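Long-range contact in ABC sugar (Ribose) transporter, periplasmic substrate-binding subunit (Rhodobacter sphaeroides, PDB 3L49), which probably binds a sugar in the periplasm and hands it to an ABC transporter for import: residues N127-N132 with P162-V167. Sequence-based numbering, arbitrary orientation.
Sequences NVLVFN and PELRDV
L164 bonds to the chain on both sides of F131: its N donates to V130 O (2.8 Å), and its O accepts from N132 N (2.8 Å, 167° at the hydrogen). Together they make a single parallel bridge between F131 and L164, illustrating how a loop leaving an edge strand can continue a sheet briefly. Two residues back along the loop, a water takes the N-H of V130 and donates to P162 O. On the flank of the bridge where L129 and F131 lie, the L164 side chain packs on the F131 ring: CB lies over one face, 3.9 Å from the centroid, while CD1 reaches CZ at 3.7 Å and meets CD1 of L129. With CG of F131 anti to its carbonyl carbon (chi1 -76°), one ring face is laid against L164 CB, and D166 CB approaches CD2 obliquely. An alanine in place of F131 would probably leave L164 CB without its aromatic face and open a gap beside D166. The extended E163 chain runs alongside V130, and OE2 accepts from N132 ND2 (3.1 Å), nearly in the amide plane; Y144 holds OE1. Farther out, I195 and N178 touch F131, M182 of helix 171-185 backs L129 and L164, and W199 NE1 bonds to D166 OD2 and G133 N to OD1. The side chain of D166 is about 7 Å from a bound unknown ligand, consistent with the interdomain cleft, where relatives bind sugar. Main-chain bonds thus set the register, apolar contacts seat the loop, both carboxylates are doubly held, and D166 is probably steadied near the ligand.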
ATOM      1  N   ASN A 127     -24.362  -3.467  -3.183  1.00 35.17           N
ATOM      2  CA  ASN A 127     -23.651  -2.185  -3.235  1.00 27.10           C
ATOM      3  C   ASN A 127     -22.379  -2.139  -2.387  1.00 26.85           C
ATOM      4  O   ASN A 127     -22.270  -2.828  -1.377  1.00 28.80           O
ATOM      5  CB  ASN A 127     -24.586  -1.031  -2.879  1.00 31.19           C
ATOM      6  CG  ASN A 127     -25.855  -1.034  -3.710  1.00 39.27           C
ATOM      7  OD1 ASN A 127     -25.811  -1.169  -4.936  1.00 31.83           O
ATOM      8  ND2 ASN A 127     -26.996  -0.888  -3.044  1.00 35.81           N
ATOM      9  N   VAL A 128     -21.423  -1.322  -2.815  1.00 20.72           N
ATOM     10  CA  VAL A 128     -20.072  -1.350  -2.276  1.00 26.63           C
ATOM     11  C   VAL A 128     -19.655   0.038  -1.820  1.00 29.22           C
ATOM     12  O   VAL A 128     -19.579   0.973  -2.626  1.00 22.54           O
ATOM     13  CB  VAL A 128     -19.036  -1.893  -3.319  1.00 29.36           C
ATOM     14  CG1 VAL A 128     -17.596  -1.745  -2.818  1.00 23.11           C
ATOM     15  CG2 VAL A 128     -19.308  -3.345  -3.659  1.00 16.16           C
ATOM     16  N   LEU A 129     -19.378   0.154  -0.524  1.00 29.99           N
ATOM     17  CA  LEU A 129     -18.789   1.355   0.047  1.00 36.73           C
ATOM     18  C   LEU A 129     -17.278   1.368  -0.192  1.00 31.74           C
ATOM     19  O   LEU A 129     -16.585   0.421   0.174  1.00 33.12           O
ATOM     20  CB  LEU A 129     -19.088   1.414   1.543  1.00 36.76           C
ATOM     21  CG  LEU A 129     -18.762   2.730   2.248  1.00 55.59           C
ATOM     22  CD1 LEU A 129     -19.510   3.896   1.596  1.00 62.87           C
ATOM     23  CD2 LEU A 129     -19.070   2.629   3.740  1.00 48.93           C
ATOM     24  N   VAL A 130     -16.775   2.445  -0.793  1.00 28.02           N
ATOM     25  CA  VAL A 130     -15.371   2.524  -1.217  1.00 29.34           C
ATOM     26  C   VAL A 130     -14.621   3.675  -0.556  1.00 31.96           C
ATOM     27  O   VAL A 130     -15.040   4.826  -0.637  1.00 38.58           O
ATOM     28  CB  VAL A 130     -15.236   2.648  -2.785  1.00 31.87           C
ATOM     29  CG1 VAL A 130     -13.806   2.999  -3.209  1.00 25.53           C
ATOM     30  CG2 VAL A 130     -15.662   1.375  -3.464  1.00 29.30           C
ATOM     31  N   PHE A 131     -13.504   3.350   0.084  1.00 34.55           N
ATOM     32  CA  PHE A 131     -12.578   4.351   0.582  1.00 33.68           C
ATOM     33  C   PHE A 131     -11.483   4.593  -0.452  1.00 35.13           C
ATOM     34  O   PHE A 131     -10.731   3.676  -0.790  1.00 32.62           O
ATOM     35  CB  PHE A 131     -11.965   3.890   1.902  1.00 35.95           C
ATOM     36  CG  PHE A 131     -12.886   4.022   3.076  1.00 42.28           C
ATOM     37  CD1 PHE A 131     -13.898   3.089   3.297  1.00 44.46           C
ATOM     38  CD2 PHE A 131     -12.737   5.075   3.971  1.00 48.75           C
ATOM     39  CE1 PHE A 131     -14.749   3.208   4.382  1.00 44.90           C
ATOM     40  CE2 PHE A 131     -13.580   5.204   5.060  1.00 46.75           C
ATOM     41  CZ  PHE A 131     -14.587   4.266   5.270  1.00 48.73           C
ATOM     42  N   ASN A 132     -11.399   5.826  -0.948  1.00 33.66           N
ATOM     43  CA  ASN A 132     -10.457   6.178  -2.014  1.00 39.16           C
ATOM     44  C   ASN A 132      -9.721   7.497  -1.748  1.00 34.55           C
ATOM     45  O   ASN A 132      -9.810   8.450  -2.525  1.00 37.03           O
ATOM     46  CB  ASN A 132     -11.190   6.210  -3.368  1.00 40.83           C
ATOM     47  CG  ASN A 132     -10.242   6.268  -4.555  1.00 43.20           C
ATOM     48  OD1 ASN A 132      -9.083   5.837  -4.478  1.00 41.25           O
ATOM     49  ND2 ASN A 132     -10.728   6.812  -5.661  1.00 28.54           N
ATOM     50  N   PRO A 162     -21.086   9.222  -2.336  1.00 43.44           N
ATOM     51  CA  PRO A 162     -19.717   9.352  -2.831  1.00 41.48           C
ATOM     52  C   PRO A 162     -18.762   8.316  -2.238  1.00 39.35           C
ATOM     53  O   PRO A 162     -19.136   7.542  -1.357  1.00 37.42           O
ATOM     54  CB  PRO A 162     -19.320  10.762  -2.372  1.00 40.14           C
ATOM     55  CG  PRO A 162     -20.108  10.986  -1.113  1.00 45.18           C
ATOM     56  CD  PRO A 162     -21.309  10.051  -1.135  1.00 45.98           C
ATOM     57  N   GLU A 163     -17.539   8.298  -2.744  1.00 41.18           N
ATOM     58  CA  GLU A 163     -16.504   7.480  -2.157  1.00 37.75           C
ATOM     59  C   GLU A 163     -15.976   8.215  -0.953  1.00 37.38           C
ATOM     60  O   GLU A 163     -15.831   9.435  -0.974  1.00 30.60           O
ATOM     61  CB  GLU A 163     -15.378   7.221  -3.152  1.00 42.76           C
ATOM     62  CG  GLU A 163     -15.734   6.207  -4.220  1.00 48.65           C
ATOM     63  CD  GLU A 163     -14.951   6.406  -5.500  1.00 55.24           C
ATOM     64  OE1 GLU A 163     -15.489   6.023  -6.562  1.00 56.89           O
ATOM     65  OE2 GLU A 163     -13.815   6.946  -5.450  1.00 38.37           O
ATOM     66  N   LEU A 164     -15.701   7.459   0.100  1.00 36.37           N
ATOM     67  CA  LEU A 164     -15.201   8.018   1.337  1.00 32.16           C
ATOM     68  C   LEU A 164     -13.703   8.232   1.241  1.00 35.80           C
ATOM     69  O   LEU A 164     -13.037   7.612   0.410  1.00 36.67           O
ATOM     70  CB  LEU A 164     -15.565   7.099   2.503  1.00 26.38           C
ATOM     71  CG  LEU A 164     -17.082   6.983   2.681  1.00 49.05           C
ATOM     72  CD1 LEU A 164     -17.426   6.128   3.883  1.00 60.79           C
ATOM     73  CD2 LEU A 164     -17.725   8.365   2.809  1.00 50.68           C
ATOM     74  N   ARG A 165     -13.184   9.140   2.063  1.00 38.10           N
ATOM     75  CA  ARG A 165     -11.755   9.418   2.091  1.00 40.77           C
ATOM     76  C   ARG A 165     -11.126   8.802   3.326  1.00 39.18           C
ATOM     77  O   ARG A 165     -11.359   9.275   4.444  1.00 32.64           O
ATOM     78  CB  ARG A 165     -11.482  10.928   2.055  1.00 40.76           C
ATOM     79  CG  ARG A 165     -10.930  11.440   0.732  1.00 52.02           C
ATOM     80  CD  ARG A 165     -12.031  11.782  -0.268  1.00 58.38           C
ATOM     81  NE  ARG A 165     -11.601  11.528  -1.642  1.00 52.26           N
ATOM     82  CZ  ARG A 165     -12.191  10.676  -2.477  1.00 56.21           C
ATOM     83  NH1 ARG A 165     -11.707  10.516  -3.703  1.00 54.40           N
ATOM     84  NH2 ARG A 165     -13.266   9.992  -2.099  1.00 45.62           N
ATOM     85  N   ASP A 166     -10.349   7.738   3.129  1.00 32.39           N
ATOM     86  CA  ASP A 166      -9.535   7.199   4.215  1.00 32.09           C
ATOM     87  C   ASP A 166      -8.336   8.123   4.420  1.00 31.61           C
ATOM     88  O   ASP A 166      -7.855   8.728   3.462  1.00 43.01           O
ATOM     89  CB  ASP A 166      -9.139   5.715   4.002  1.00 33.87           C
ATOM     90  CG  ASP A 166      -8.579   5.421   2.613  1.00 37.58           C
ATOM     91  OD1 ASP A 166      -9.094   5.954   1.608  1.00 39.55           O
ATOM     92  OD2 ASP A 166      -7.628   4.616   2.528  1.00 40.55           O
ATOM     93  N   VAL A 167      -7.889   8.273   5.669  1.00 32.84           N
ATOM     94  CA  VAL A 167      -6.889   9.298   6.009  1.00 30.70           C
ATOM     95  C   VAL A 167      -5.750   8.791   6.893  1.00 34.49           C
ATOM     96  O   VAL A 167      -5.833   7.715   7.467  1.00 33.23           O
ATOM     97  CB  VAL A 167      -7.540  10.526   6.719  1.00 37.27           C
ATOM     98  CG1 VAL A 167      -8.586  11.217   5.825  1.00 31.75           C
ATOM     99  CG2 VAL A 167      -8.143  10.123   8.065  1.00 29.75           C
TER
HETATM  100  O   HOH W   1     -18.492   4.556  -1.610  1.00 27.14           O